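PDB 4YJ6: aryl acylamidase from bacterium CSBL00001, which probably hydrolyses aryl acylamides, splitting the amide bond between an acyl group and an aromatic amine, as a member of the amidase signature family. Local coordinates for residues 134-139 with 332-337; 181-186 with 435-440; 311-316 with 378-383; 319-324 with 372-377; 415-420 with 424-429. All blocks are in the same frame, centred on the assembly; numbering follows the deposited sequence.

Contact 1 (134-139 with 332-337); sequences PVYGFR and ASMQAL
Tyr136 extends from the loop 134-139 and meets helix 315-339 at Ser333, Met334 and Leu337. The polar part is a single hydrogen bond between Tyr136 OH and Ser333 OG, 2.7 Å long, in which either hydroxyl could be the donor. Ser333 OG sits at the ring edge, near the ring plane, and lies 3.4 Å from Tyr136 CE1. Its position follows from the serine torsion: OG stands opposite the backbone N (chi1 169°), beside the carbonyl carbon. The loop that presents the tyrosine follows strand 126-131 and is tightly wound. Gly137 N and Phe138 N bond back to Pro134 O and Val135 O, and Phe138 centres an inverse gamma turn. The contact joins this loop of the amidase fold to a long helix nearly two hundred residues further on. Met334, a selenomethionine, makes an oblique Met-aromatic contact: SE lies 5.2 Å from the centroid of the Tyr136 ring and 51° off its normal. The apolar pair is Met334 CG and Tyr136 CZ, 3.7 Å apart, while Leu337 CD1 packs against the hydroxyl oxygen, 3.6 Å from Tyr136 OH. Leu97, Ile100 and Leu356 pack round the same tyrosine. An alanine here would remove ring and hydroxyl together, which would probably leave Ser333 OG without this mate and open a gap beside Met334 CG. Thr330, one turn earlier on helix 315-339, also touches the Tyr136 side chain.

Contact 2 (181-186 with 435-440); sequences GTDGGG and LTNFSG. With PO4 (phosphate ion), chain B.
Asn437, on the short helix 434-439, pushes its side chain against the glycine-rich turn Gly184-Gly185-Gly186 that leaves strand 178-183. In amidase signature enzymes such a turn carries the backbone N-H groups of the oxyanion hole, and the phosphate ion bound here, probably from the crystallisation liquor, is consistent with that role. At the base of the side chain, Asn437 CB lies 3.0 Å from Gly184 O. CG, placed opposite the carbonyl carbon and beside the backbone N (chi1 -57°), is 2.9 Å from the same oxygen, Gly184 O, so the amide rests directly on the 184-185 peptide. From CG the two branches part. OD1 lies 3.1 Å from Gly185 CA, and although Gly186 N is also near, its angle is too poor for a bond. ND2 donates to Asp183 OD1 at 2.9 Å with an N-H...O angle of 161°; the acceptor lies in the amide plane, and carboxylate and amide are nearly coplanar, 30° apart. ND2 gives a further bond to Tyr221 O. Asp183 OD1 in turn has a salt-bridge partner in Arg189 and accepts a weak bond from Gly186 N, so the carboxylate joins helix, arginine and turn. Gly184 O is taken by Trp322 NE1. The other side of the turn faces the phosphate, which also bonds to Ser163 OG and Ser187 OG. Gly184 N and Gly185 N both donate to phosphate O3, at 2.8 Å and 2.9 Å.

Contact 3 (311-316 with 378-383); sequences IPYSQK and RTTVFD
Tyr313 and Thr380 meet because of their first torsions: Tyr313 CG stands opposite its carbonyl carbon (chi1 -72°), carrying the ring towards helix 368-389, while Thr380 sets OG1 beside its backbone N (chi1 -59°), which turns CG2 away from that N. The two side chains cross at about a right angle. Thr380 comes in at the ring edge rather than over a face, with CB 3.7 Å from Tyr313 CE1 and OG1 near the ring plane. That hydroxyl has its polar partner one turn back, in Leu376 O, so towards the tyrosine it makes van der Waals contact alone. The methyl branch serves the neighbouring residue: Thr380 CG2 is 3.6 Å from Pro312 CD and equally far from Pro312 CG. Ile311 and Val381 stand slightly further apart but also lose surface to the contact. Met318, Leu376 and Leu377 pack against the Tyr313 side chain as well, tying it to both helices. Just beyond the tyrosine, Ser314 is the N-cap of helix 315-339: its side chain caps a backbone N in the first turn, and Gln317 OE1 accepts from Ser314 N. This is surface packing of a helix's lead-in on a neighbouring helix, with the reciprocal bonding of a capping box at the helix start.

Contact 4 (319-324 with 372-377); sequences SDAWCR and SADQLL
Arg324 and Asp374 form a two-bond salt bridge between helices 315-339 and 368-389. Arg324 NE donates to Asp374 OD2 at 2.9 Å, almost straight at 171°, and uses the syn lone pair of that oxygen. Arg324 NH2 donates to Asp374 OD1 at 2.8 Å, again from the syn side but tilted out of the carboxylate plane. The grip is side-on, one nitrogen to each oxygen, and the guanidinium and carboxylate planes are only 20° apart. A bend at chi3 folds the arginine chain so that its NE edge faces the acid. OD1 also accepts a weak bond from Gln370 NE2. A leucine in place of Arg324 would take away both N-H donors and the positive charge, and would probably leave the buried Asp374 carboxylate without its ionic mate. One guanidinium face has Asp320 O above its centre, 3.7 Å from the plane, and Trp359 and Val363 of helix 354-363 touch the same side chain. Ala321 CB touches the carboxylate, 3.7 Å from Asp374 OD1, and makes the apolar contact with Leu377 CD1 at 4.0 Å. Ala321 and Asp374 have the nearest CA atoms of the two segments, 5.4 Å apart; the segment axes approach to 9.9 Å at 122°. Both carboxylate oxygens are engaged, and the paired hydrogen bonds fix the guanidinium's rotation; the nearby positive charge is likely to favour the ionised form of Asp374.

Contact 5 (415-420 with 424-429); sequences GPSQIN and IDPLIG
Ser417 and Ile424 meet through a peptide group approached from its face: Ile424 N donates to Ser417 O at 2.9 Å from above the carbonyl plane, 54° out of it. The second bridging bond, Gly415 N to Pro426 O, is also 2.9 Å long and less steep, its donor tilted 23° from the carbonyl plane; Pro426 O further accepts from Trp430 NE1. Asp425 OD1 accepts from Leu427 N above the carboxylate plane, an Asx turn, and from Ile428 N on the anti side, an Asx motif. Between the two bridging bonds lies Pro416 O, buried with no hydrogen-bond partner. It receives a CA-H...O contact from Pro426 CA at 3.4 Å, and Ile424 CG2 covers it from 3.6 Å. Ser417 CA makes the matching kind of contact with Ile424 O. The Pro426 ring packs by CB against Ser417 OG, 3.6 Å away. On the hairpin's buried side Ile419 CD1 and Ile424 CD1 are 4.1 Å apart, their side chains crossing at a slant. The whole is the base of a small antiparallel hairpin, strands 418-419 and 422-423, running into an irregular stretch before helix 434-439. Ile424 leans on Gln315, and Asp425 on Ser319, of helix 315-339; Ile428 touches Ser319 and Trp322 there, while the backbone of Leu427 bonds to Gly140.

From the N terminus, contact 1 opens at 134-139, after strand 126-131, and contact 2 at 181-186, ending strand 178-183. Contacts 3 and 4 open at the start of helix 315-339, which then closes contact 1 at 332-337; contact 1 therefore crosses contacts 2, 3 and 4. Helix 368-389 closes contact 4, the inner, then contact 3. Contact 5 follows as a short hairpin closure, in series with contacts 1, 3 and 4. Contact 2 closes last, on helix 434-439, and its loop encloses contacts 3, 4 and 5. Phe138 ties contact 1 to contacts 4 and 5 through Cys323 and Leu427. Trp322 joins contacts 4 and 2, Ile428 joins contacts 5 and 4, and Phe438 packs on Leu377.

Contact 1 (134-139 with 332-337)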
# COMPACT_ATOMS: atom_id res chain seq x y z
N PRO A 134 -7.86 -8.59 -0.93
CA PRO A 134 -9.16 -8.90 -1.52
C PRO A 134 -9.01 -9.33 -2.98
O PRO A 134 -7.98 -9.06 -3.63
CB PRO A 134 -9.90 -7.55 -1.48
CG PRO A 134 -8.78 -6.54 -1.68
CD PRO A 134 -7.65 -7.13 -0.81
N VAL A 135 -10.02 -10.00 -3.49
CA VAL A 135 -9.97 -10.57 -4.83
C VAL A 135 -9.69 -9.48 -5.86
O VAL A 135 -10.36 -8.46 -5.90
CB VAL A 135 -11.30 -11.30 -5.19
CG1 VAL A 135 -11.36 -11.63 -6.68
CG2 VAL A 135 -11.48 -12.56 -4.29
N TYR A 136 -8.66 -9.71 -6.67
CA TYR A 136 -8.25 -8.78 -7.74
C TYR A 136 -7.97 -7.36 -7.21
O TYR A 136 -7.95 -6.40 -7.99
CB TYR A 136 -9.31 -8.74 -8.87
CG TYR A 136 -9.12 -9.80 -9.94
CD1 TYR A 136 -7.98 -9.80 -10.71
CD2 TYR A 136 -10.09 -10.79 -10.19
CE1 TYR A 136 -7.78 -10.76 -11.71
CE2 TYR A 136 -9.91 -11.75 -11.18
CZ TYR A 136 -8.75 -11.73 -11.93
OH TYR A 136 -8.53 -12.66 -12.93
N GLY A 137 -7.69 -7.25 -5.92
CA GLY A 137 -7.44 -5.94 -5.31
C GLY A 137 -8.65 -5.00 -5.32
O GLY A 137 -8.51 -3.83 -5.02
N PHE A 138 -9.84 -5.52 -5.62
CA PHE A 138 -10.93 -4.63 -6.08
C PHE A 138 -11.79 -4.13 -4.91
O PHE A 138 -13.03 -4.25 -4.92
CB PHE A 138 -11.77 -5.33 -7.19
CG PHE A 138 -12.32 -4.38 -8.24
CD1 PHE A 138 -13.36 -3.52 -7.95
CD2 PHE A 138 -11.84 -4.40 -9.53
CE1 PHE A 138 -13.89 -2.65 -8.95
CE2 PHE A 138 -12.34 -3.52 -10.52
CZ PHE A 138 -13.37 -2.65 -10.20
N ARG A 139 -11.13 -3.56 -3.91
CA ARG A 139 -11.79 -2.83 -2.81
C ARG A 139 -10.74 -2.37 -1.80
O ARG A 139 -9.63 -2.92 -1.75
CB ARG A 139 -12.83 -3.69 -2.07
CG ARG A 139 -12.28 -5.05 -1.61
CD ARG A 139 -13.38 -5.98 -1.04
NE ARG A 139 -14.33 -6.37 -2.07
CZ ARG A 139 -15.61 -6.67 -1.86
NH1 ARG A 139 -16.14 -6.63 -0.64
NH2 ARG A 139 -16.36 -7.01 -2.91
N ALA A 332 -9.18 -8.88 -18.84
CA ALA A 332 -8.14 -9.55 -19.63
C ALA A 332 -7.51 -10.69 -18.86
O ALA A 332 -7.26 -11.76 -19.44
CB ALA A 332 -7.05 -8.53 -20.07
N SER A 333 -7.25 -10.49 -17.57
CA SER A 333 -6.75 -11.57 -16.72
C SER A 333 -7.73 -12.75 -16.68
O SER A 333 -7.34 -13.93 -16.84
CB SER A 333 -6.50 -11.05 -15.30
OG SER A 333 -6.27 -12.13 -14.39
N MSE A 334 -9.01 -12.47 -16.46
CA MSE A 334 -9.99 -13.55 -16.39
C MSE A 334 -10.11 -14.29 -17.72
O MSE A 334 -10.26 -15.50 -17.74
CB MSE A 334 -11.34 -13.01 -15.99
CG MSE A 334 -11.27 -12.53 -14.57
SE MSE A 334 -12.92 -11.73 -14.07
CE MSE A 334 -14.12 -13.33 -14.37
N GLN A 335 -10.08 -13.56 -18.82
CA GLN A 335 -10.17 -14.19 -20.14
C GLN A 335 -8.94 -15.10 -20.35
O GLN A 335 -9.07 -16.21 -20.85
CB GLN A 335 -10.25 -13.12 -21.25
CG GLN A 335 -11.54 -12.29 -21.26
CD GLN A 335 -12.74 -13.05 -21.82
OE1 GLN A 335 -12.58 -14.12 -22.43
NE2 GLN A 335 -13.94 -12.52 -21.62
N ALA A 336 -7.75 -14.62 -19.99
CA ALA A 336 -6.53 -15.42 -20.16
C ALA A 336 -6.57 -16.67 -19.28
O ALA A 336 -6.21 -17.76 -19.73
CB ALA A 336 -5.28 -14.60 -19.87
N LEU A 337 -7.02 -16.54 -18.04
CA LEU A 337 -7.12 -17.70 -17.14
C LEU A 337 -8.09 -18.73 -17.71
O LEU A 337 -7.81 -19.93 -17.66
CB LEU A 337 -7.59 -17.29 -15.72
CG LEU A 337 -6.53 -16.53 -14.92
CD1 LEU A 337 -7.10 -15.92 -13.65
CD2 LEU A 337 -5.40 -17.48 -14.59

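Contact 2 (181-186 with 435-440)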
# COMPACT_ATOMS: atom_id res chain seq x y z
N GLY A 181 3.46 -3.41 -0.36
CA GLY A 181 2.10 -3.14 -0.77
C GLY A 181 2.06 -2.84 -2.26
O GLY A 181 3.10 -2.63 -2.91
N THR A 182 0.86 -2.90 -2.81
CA THR A 182 0.67 -2.45 -4.19
C THR A 182 -0.50 -1.50 -4.19
O THR A 182 -1.31 -1.51 -3.25
CB THR A 182 0.43 -3.61 -5.18
OG1 THR A 182 -0.84 -4.24 -4.96
CG2 THR A 182 1.56 -4.67 -5.03
N ASP A 183 -0.60 -0.68 -5.23
CA ASP A 183 -1.51 0.49 -5.13
C ASP A 183 -2.00 0.88 -6.54
O ASP A 183 -1.19 1.33 -7.37
CB ASP A 183 -0.67 1.61 -4.46
CG ASP A 183 -1.46 2.87 -4.09
OD1 ASP A 183 -2.24 3.41 -4.90
OD2 ASP A 183 -1.25 3.33 -2.94
N GLY A 184 -3.30 0.69 -6.81
CA GLY A 184 -3.93 1.05 -8.07
C GLY A 184 -5.06 2.07 -7.79
O GLY A 184 -5.44 2.81 -8.71
N GLY A 185 -5.55 2.11 -6.56
CA GLY A 185 -6.56 3.11 -6.14
C GLY A 185 -6.25 3.60 -4.74
O GLY A 185 -7.06 4.25 -4.11
N GLY A 186 -5.05 3.30 -4.25
CA GLY A 186 -4.68 3.76 -2.93
C GLY A 186 -4.10 2.70 -2.01
O GLY A 186 -3.80 3.00 -0.86
N LEU A 435 -7.06 9.53 -6.41
CA LEU A 435 -6.72 10.68 -7.28
C LEU A 435 -5.26 10.59 -7.78
O LEU A 435 -5.00 11.00 -8.90
CB LEU A 435 -6.94 12.01 -6.59
CG LEU A 435 -8.39 12.26 -6.18
CD1 LEU A 435 -8.47 13.59 -5.38
CD2 LEU A 435 -9.29 12.29 -7.39
N THR A 436 -4.32 10.09 -6.96
CA THR A 436 -2.92 10.05 -7.44
C THR A 436 -2.66 8.83 -8.31
O THR A 436 -1.64 8.76 -8.99
CB THR A 436 -1.90 10.05 -6.29
OG1 THR A 436 -2.04 8.84 -5.54
CG2 THR A 436 -2.14 11.24 -5.35
N ASN A 437 -3.56 7.85 -8.31
CA ASN A 437 -3.48 6.81 -9.34
C ASN A 437 -3.95 7.37 -10.69
O ASN A 437 -3.56 6.90 -11.73
CB ASN A 437 -4.30 5.57 -8.95
CG ASN A 437 -3.84 5.00 -7.63
OD1 ASN A 437 -4.40 5.34 -6.60
ND2 ASN A 437 -2.81 4.16 -7.66
N PHE A 438 -4.83 8.38 -10.66
CA PHE A 438 -5.09 9.11 -11.90
C PHE A 438 -3.92 10.00 -12.29
O PHE A 438 -3.56 10.09 -13.47
CB PHE A 438 -6.30 10.04 -11.74
CG PHE A 438 -7.62 9.34 -11.68
CD1 PHE A 438 -7.79 8.06 -12.20
CD2 PHE A 438 -8.73 10.01 -11.17
CE1 PHE A 438 -9.07 7.43 -12.15
CE2 PHE A 438 -9.98 9.41 -11.13
CZ PHE A 438 -10.16 8.13 -11.63
N SER A 439 -3.30 10.67 -11.31
CA SER A 439 -2.40 11.77 -11.63
C SER A 439 -0.90 11.52 -11.61
O SER A 439 -0.17 12.26 -12.29
CB SER A 439 -2.71 12.98 -10.71
OG SER A 439 -2.20 12.75 -9.40
N GLY A 440 -0.46 10.50 -10.86
CA GLY A 440 0.93 10.05 -10.92
C GLY A 440 1.82 10.67 -9.85
O GLY A 440 2.99 10.33 -9.75
P PO4 B . -5.81 -1.50 -5.69
O1 PO4 B . -7.30 -1.53 -5.30
O2 PO4 B . -5.81 -1.37 -7.19
O3 PO4 B . -5.19 -0.31 -5.04
O4 PO4 B . -5.09 -2.78 -5.31

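Contact 3 (311-316 with 378-383)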
# COMPACT_ATOMS: atom_id res chain seq x y z
N ILE A 311 -12.14 20.42 -8.90
CA ILE A 311 -12.50 19.23 -9.67
C ILE A 311 -13.97 19.35 -10.13
O ILE A 311 -14.85 19.52 -9.30
CB ILE A 311 -12.34 17.98 -8.79
CG1 ILE A 311 -10.84 17.72 -8.48
CG2 ILE A 311 -12.96 16.77 -9.48
CD1 ILE A 311 -10.63 16.67 -7.36
N PRO A 312 -14.24 19.29 -11.44
CA PRO A 312 -15.61 19.55 -11.92
C PRO A 312 -16.47 18.30 -12.06
O PRO A 312 -17.66 18.39 -12.43
CB PRO A 312 -15.38 20.19 -13.28
CG PRO A 312 -14.14 19.46 -13.78
CD PRO A 312 -13.26 19.32 -12.54
N TYR A 313 -15.90 17.15 -11.75
CA TYR A 313 -16.63 15.89 -11.75
C TYR A 313 -17.13 15.59 -10.35
O TYR A 313 -16.53 16.01 -9.37
CB TYR A 313 -15.68 14.75 -12.21
CG TYR A 313 -15.38 14.82 -13.70
CD1 TYR A 313 -14.24 15.49 -14.19
CD2 TYR A 313 -16.21 14.18 -14.62
CE1 TYR A 313 -13.97 15.54 -15.58
CE2 TYR A 313 -15.94 14.21 -16.00
CZ TYR A 313 -14.82 14.89 -16.47
OH TYR A 313 -14.60 14.91 -17.85
N SER A 314 -18.22 14.84 -10.23
CA SER A 314 -18.65 14.37 -8.92
C SER A 314 -17.78 13.19 -8.48
O SER A 314 -17.16 12.51 -9.30
CB SER A 314 -20.11 13.89 -8.96
OG SER A 314 -20.19 12.70 -9.72
N GLN A 315 -17.76 12.94 -7.18
CA GLN A 315 -17.01 11.77 -6.70
C GLN A 315 -17.55 10.43 -7.25
O GLN A 315 -16.77 9.51 -7.49
CB GLN A 315 -16.91 11.79 -5.19
CG GLN A 315 -18.26 11.84 -4.45
CD GLN A 315 -18.75 10.45 -4.08
OE1 GLN A 315 -18.13 9.45 -4.40
NE2 GLN A 315 -19.88 10.38 -3.38
N LYS A 316 -18.86 10.29 -7.47
CA LYS A 316 -19.37 9.10 -8.14
C LYS A 316 -18.86 8.98 -9.56
O LYS A 316 -18.52 7.89 -9.99
CB LYS A 316 -20.92 9.07 -8.17
CG LYS A 316 -21.43 7.83 -8.93
CD LYS A 316 -22.96 7.69 -8.81
CE LYS A 316 -23.41 6.24 -9.09
NZ LYS A 316 -23.18 5.76 -10.50
N ARG A 378 -9.73 11.61 -16.28
CA ARG A 378 -8.43 11.44 -15.67
C ARG A 378 -7.53 12.65 -15.94
O ARG A 378 -6.83 13.13 -15.05
CB ARG A 378 -7.78 10.15 -16.23
CG ARG A 378 -6.45 9.82 -15.57
CD ARG A 378 -5.86 8.58 -16.19
NE ARG A 378 -4.60 8.21 -15.53
CZ ARG A 378 -3.89 7.16 -15.89
NH1 ARG A 378 -4.35 6.36 -16.84
NH2 ARG A 378 -2.75 6.88 -15.26
N THR A 379 -7.56 13.13 -17.18
CA THR A 379 -6.76 14.29 -17.58
C THR A 379 -7.16 15.50 -16.73
O THR A 379 -6.33 16.24 -16.23
CB THR A 379 -6.99 14.64 -19.06
OG1 THR A 379 -6.56 13.54 -19.89
CG2 THR A 379 -6.21 15.92 -19.44
N THR A 380 -8.46 15.68 -16.55
CA THR A 380 -8.98 16.80 -15.78
C THR A 380 -8.48 16.75 -14.34
O THR A 380 -8.06 17.78 -13.76
CB THR A 380 -10.52 16.80 -15.83
OG1 THR A 380 -10.92 16.90 -17.21
CG2 THR A 380 -11.08 18.03 -15.08
N VAL A 381 -8.52 15.56 -13.74
CA VAL A 381 -8.02 15.42 -12.37
C VAL A 381 -6.54 15.69 -12.28
O VAL A 381 -6.09 16.37 -11.37
CB VAL A 381 -8.35 14.04 -11.82
CG1 VAL A 381 -7.61 13.77 -10.47
CG2 VAL A 381 -9.88 13.95 -11.70
N PHE A 382 -5.77 15.12 -13.21
CA PHE A 382 -4.35 15.40 -13.34
C PHE A 382 -4.11 16.90 -13.40
O PHE A 382 -3.27 17.41 -12.68
CB PHE A 382 -3.88 14.65 -14.60
CG PHE A 382 -2.49 15.00 -15.09
CD1 PHE A 382 -1.36 14.59 -14.41
CD2 PHE A 382 -2.34 15.60 -16.34
CE1 PHE A 382 -0.06 14.84 -14.95
CE2 PHE A 382 -1.05 15.83 -16.90
CZ PHE A 382 0.09 15.44 -16.19
N ASP A 383 -4.88 17.63 -14.22
CA ASP A 383 -4.61 19.05 -14.38
C ASP A 383 -5.04 19.82 -13.12
O ASP A 383 -4.44 20.85 -12.79
CB ASP A 383 -5.32 19.61 -15.63
CG ASP A 383 -4.49 19.44 -16.89
OD1 ASP A 383 -3.26 19.26 -16.78
OD2 ASP A 383 -5.08 19.49 -17.98

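Contact 4 (319-324 with 372-377)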
# COMPACT_ATOMS: atom_id res chain seq x y z
N SER A 319 -15.19 7.70 -9.17
CA SER A 319 -15.05 6.31 -8.76
C SER A 319 -15.54 5.34 -9.83
O SER A 319 -14.94 4.26 -10.02
CB SER A 319 -15.73 6.01 -7.41
OG SER A 319 -17.16 6.13 -7.49
N ASP A 320 -16.62 5.69 -10.52
CA ASP A 320 -17.08 4.84 -11.63
C ASP A 320 -15.99 4.72 -12.72
O ASP A 320 -15.76 3.63 -13.25
CB ASP A 320 -18.35 5.40 -12.29
CG ASP A 320 -19.62 5.16 -11.47
OD1 ASP A 320 -19.61 4.37 -10.51
OD2 ASP A 320 -20.66 5.78 -11.82
N ALA A 321 -15.34 5.83 -13.05
CA ALA A 321 -14.27 5.80 -14.06
C ALA A 321 -13.11 4.95 -13.57
O ALA A 321 -12.54 4.15 -14.33
CB ALA A 321 -13.75 7.24 -14.36
N TRP A 322 -12.74 5.11 -12.30
CA TRP A 322 -11.68 4.23 -11.73
C TRP A 322 -12.03 2.76 -11.84
O TRP A 322 -11.21 1.94 -12.29
CB TRP A 322 -11.45 4.58 -10.26
CG TRP A 322 -10.27 3.78 -9.66
CD1 TRP A 322 -8.94 4.14 -9.66
CD2 TRP A 322 -10.34 2.54 -8.96
NE1 TRP A 322 -8.19 3.19 -9.03
CE2 TRP A 322 -9.03 2.19 -8.59
CE3 TRP A 322 -11.39 1.66 -8.64
CZ2 TRP A 322 -8.73 1.02 -7.90
CZ3 TRP A 322 -11.11 0.50 -7.97
CH2 TRP A 322 -9.78 0.17 -7.60
N CYS A 323 -13.26 2.41 -11.47
CA CYS A 323 -13.68 1.02 -11.55
C CYS A 323 -13.62 0.48 -12.96
O CYS A 323 -13.19 -0.65 -13.17
CB CYS A 323 -15.11 0.85 -10.99
SG CYS A 323 -15.22 1.02 -9.18
N ARG A 324 -14.07 1.27 -13.94
CA ARG A 324 -13.97 0.80 -15.31
C ARG A 324 -12.51 0.64 -15.75
O ARG A 324 -12.17 -0.33 -16.43
CB ARG A 324 -14.70 1.76 -16.26
CG ARG A 324 -16.24 1.62 -16.19
CD ARG A 324 -16.91 2.45 -17.30
NE ARG A 324 -16.69 3.88 -17.08
CZ ARG A 324 -17.49 4.70 -16.41
NH1 ARG A 324 -18.64 4.26 -15.85
NH2 ARG A 324 -17.14 5.97 -16.27
N SER A 372 -12.69 6.88 -23.81
CA SER A 372 -12.20 8.24 -24.04
C SER A 372 -12.72 9.19 -22.97
O SER A 372 -12.02 10.07 -22.52
CB SER A 372 -12.61 8.75 -25.44
OG SER A 372 -12.06 7.92 -26.45
N ALA A 373 -13.98 9.01 -22.58
CA ALA A 373 -14.56 9.87 -21.56
C ALA A 373 -13.81 9.68 -20.23
O ALA A 373 -13.59 10.65 -19.50
CB ALA A 373 -16.03 9.57 -21.39
N ASP A 374 -13.45 8.45 -19.92
CA ASP A 374 -12.71 8.19 -18.67
C ASP A 374 -11.32 8.82 -18.75
O ASP A 374 -10.82 9.33 -17.74
CB ASP A 374 -12.63 6.68 -18.40
CG ASP A 374 -14.00 6.09 -18.05
OD1 ASP A 374 -14.93 6.88 -17.82
OD2 ASP A 374 -14.17 4.86 -18.04
N GLN A 375 -10.70 8.76 -19.92
CA GLN A 375 -9.39 9.39 -20.12
C GLN A 375 -9.45 10.90 -19.98
O GLN A 375 -8.52 11.52 -19.45
CB GLN A 375 -8.85 9.03 -21.51
CG GLN A 375 -8.44 7.54 -21.60
CD GLN A 375 -8.17 7.08 -23.02
OE1 GLN A 375 -8.44 7.79 -23.97
NE2 GLN A 375 -7.67 5.86 -23.15
N LEU A 376 -10.53 11.52 -20.47
CA LEU A 376 -10.73 12.96 -20.28
C LEU A 376 -10.91 13.31 -18.80
O LEU A 376 -10.36 14.26 -18.31
CB LEU A 376 -11.97 13.39 -21.08
CG LEU A 376 -12.43 14.83 -20.78
CD1 LEU A 376 -11.34 15.83 -21.20
CD2 LEU A 376 -13.72 15.12 -21.53
N LEU A 377 -11.69 12.50 -18.08
CA LEU A 377 -11.88 12.69 -16.64
C LEU A 377 -10.52 12.63 -15.94
O LEU A 377 -10.19 13.48 -15.13
CB LEU A 377 -12.87 11.64 -16.08
CG LEU A 377 -13.16 11.70 -14.56
CD1 LEU A 377 -14.54 11.12 -14.22
CD2 LEU A 377 -12.09 10.95 -13.73

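Contact 5 (415-420 with 424-429)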
# COMPACT_ATOMS: atom_id res chain seq x y z
N GLY A 415 -16.48 -1.16 2.40
CA GLY A 415 -16.62 0.11 3.09
C GLY A 415 -18.09 0.51 3.18
O GLY A 415 -18.96 -0.20 2.71
N PRO A 416 -18.34 1.68 3.73
CA PRO A 416 -19.71 2.20 3.87
C PRO A 416 -20.30 2.57 2.50
O PRO A 416 -19.55 2.89 1.58
CB PRO A 416 -19.51 3.44 4.73
CG PRO A 416 -18.16 3.97 4.26
CD PRO A 416 -17.33 2.69 4.11
N SER A 417 -21.63 2.51 2.35
CA SER A 417 -22.28 2.91 1.09
C SER A 417 -22.80 4.34 1.18
O SER A 417 -23.30 4.89 0.21
CB SER A 417 -23.44 1.98 0.77
OG SER A 417 -22.97 0.70 0.36
N GLN A 418 -22.70 4.93 2.36
CA GLN A 418 -22.99 6.34 2.55
C GLN A 418 -22.06 6.93 3.58
O GLN A 418 -21.71 6.26 4.55
CB GLN A 418 -24.44 6.53 3.05
CG GLN A 418 -25.45 6.16 1.97
CD GLN A 418 -26.42 5.06 2.40
OE1 GLN A 418 -26.29 3.89 1.97
NE2 GLN A 418 -27.42 5.44 3.21
N ILE A 419 -21.69 8.20 3.39
CA ILE A 419 -21.03 8.99 4.42
C ILE A 419 -21.75 10.34 4.50
O ILE A 419 -22.00 10.99 3.48
CB ILE A 419 -19.55 9.24 4.07
CG1 ILE A 419 -18.82 7.88 4.06
CG2 ILE A 419 -18.89 10.16 5.05
CD1 ILE A 419 -17.33 8.00 3.55
N ASN A 420 -22.09 10.74 5.72
CA ASN A 420 -22.84 11.99 5.93
C ASN A 420 -24.12 12.02 5.07
O ASN A 420 -24.51 13.06 4.56
CB ASN A 420 -21.97 13.21 5.62
CG ASN A 420 -20.74 13.30 6.53
OD1 ASN A 420 -20.73 12.73 7.62
ND2 ASN A 420 -19.70 14.00 6.08
N ILE A 424 -21.94 6.70 -1.61
CA ILE A 424 -20.54 6.60 -2.02
C ILE A 424 -20.28 5.14 -2.35
O ILE A 424 -20.89 4.23 -1.73
CB ILE A 424 -19.60 7.15 -0.92
CG1 ILE A 424 -18.17 7.34 -1.45
CG2 ILE A 424 -19.58 6.26 0.35
CD1 ILE A 424 -17.40 8.36 -0.58
N ASP A 425 -19.43 4.90 -3.34
CA ASP A 425 -19.11 3.53 -3.74
C ASP A 425 -18.40 2.79 -2.59
O ASP A 425 -17.38 3.26 -2.05
CB ASP A 425 -18.22 3.57 -4.98
CG ASP A 425 -17.91 2.18 -5.51
OD1 ASP A 425 -17.08 1.50 -4.91
OD2 ASP A 425 -18.51 1.77 -6.52
N PRO A 426 -18.95 1.65 -2.17
CA PRO A 426 -18.43 1.01 -0.97
C PRO A 426 -17.12 0.28 -1.22
O PRO A 426 -16.43 -0.04 -0.24
CB PRO A 426 -19.54 -0.00 -0.62
CG PRO A 426 -20.14 -0.34 -1.91
CD PRO A 426 -20.13 0.94 -2.70
N LEU A 427 -16.77 0.03 -2.47
CA LEU A 427 -15.49 -0.63 -2.77
C LEU A 427 -14.34 0.36 -2.71
O LEU A 427 -13.30 0.08 -2.13
CB LEU A 427 -15.51 -1.27 -4.16
CG LEU A 427 -16.68 -2.19 -4.51
CD1 LEU A 427 -16.43 -2.80 -5.89
CD2 LEU A 427 -16.84 -3.29 -3.44
N ILE A 428 -14.51 1.53 -3.32
CA ILE A 428 -13.36 2.41 -3.49
C ILE A 428 -13.72 3.89 -3.32
O ILE A 428 -12.84 4.74 -3.30
CB ILE A 428 -12.74 2.19 -4.89
CG1 ILE A 428 -11.28 2.65 -4.96
CG2 ILE A 428 -13.53 2.94 -5.95
CD1 ILE A 428 -10.32 1.79 -4.10
N GLY A 429 -15.00 4.21 -3.23
CA GLY A 429 -15.39 5.63 -3.29
C GLY A 429 -14.84 6.52 -2.20
O GLY A 429 -14.64 7.74 -2.42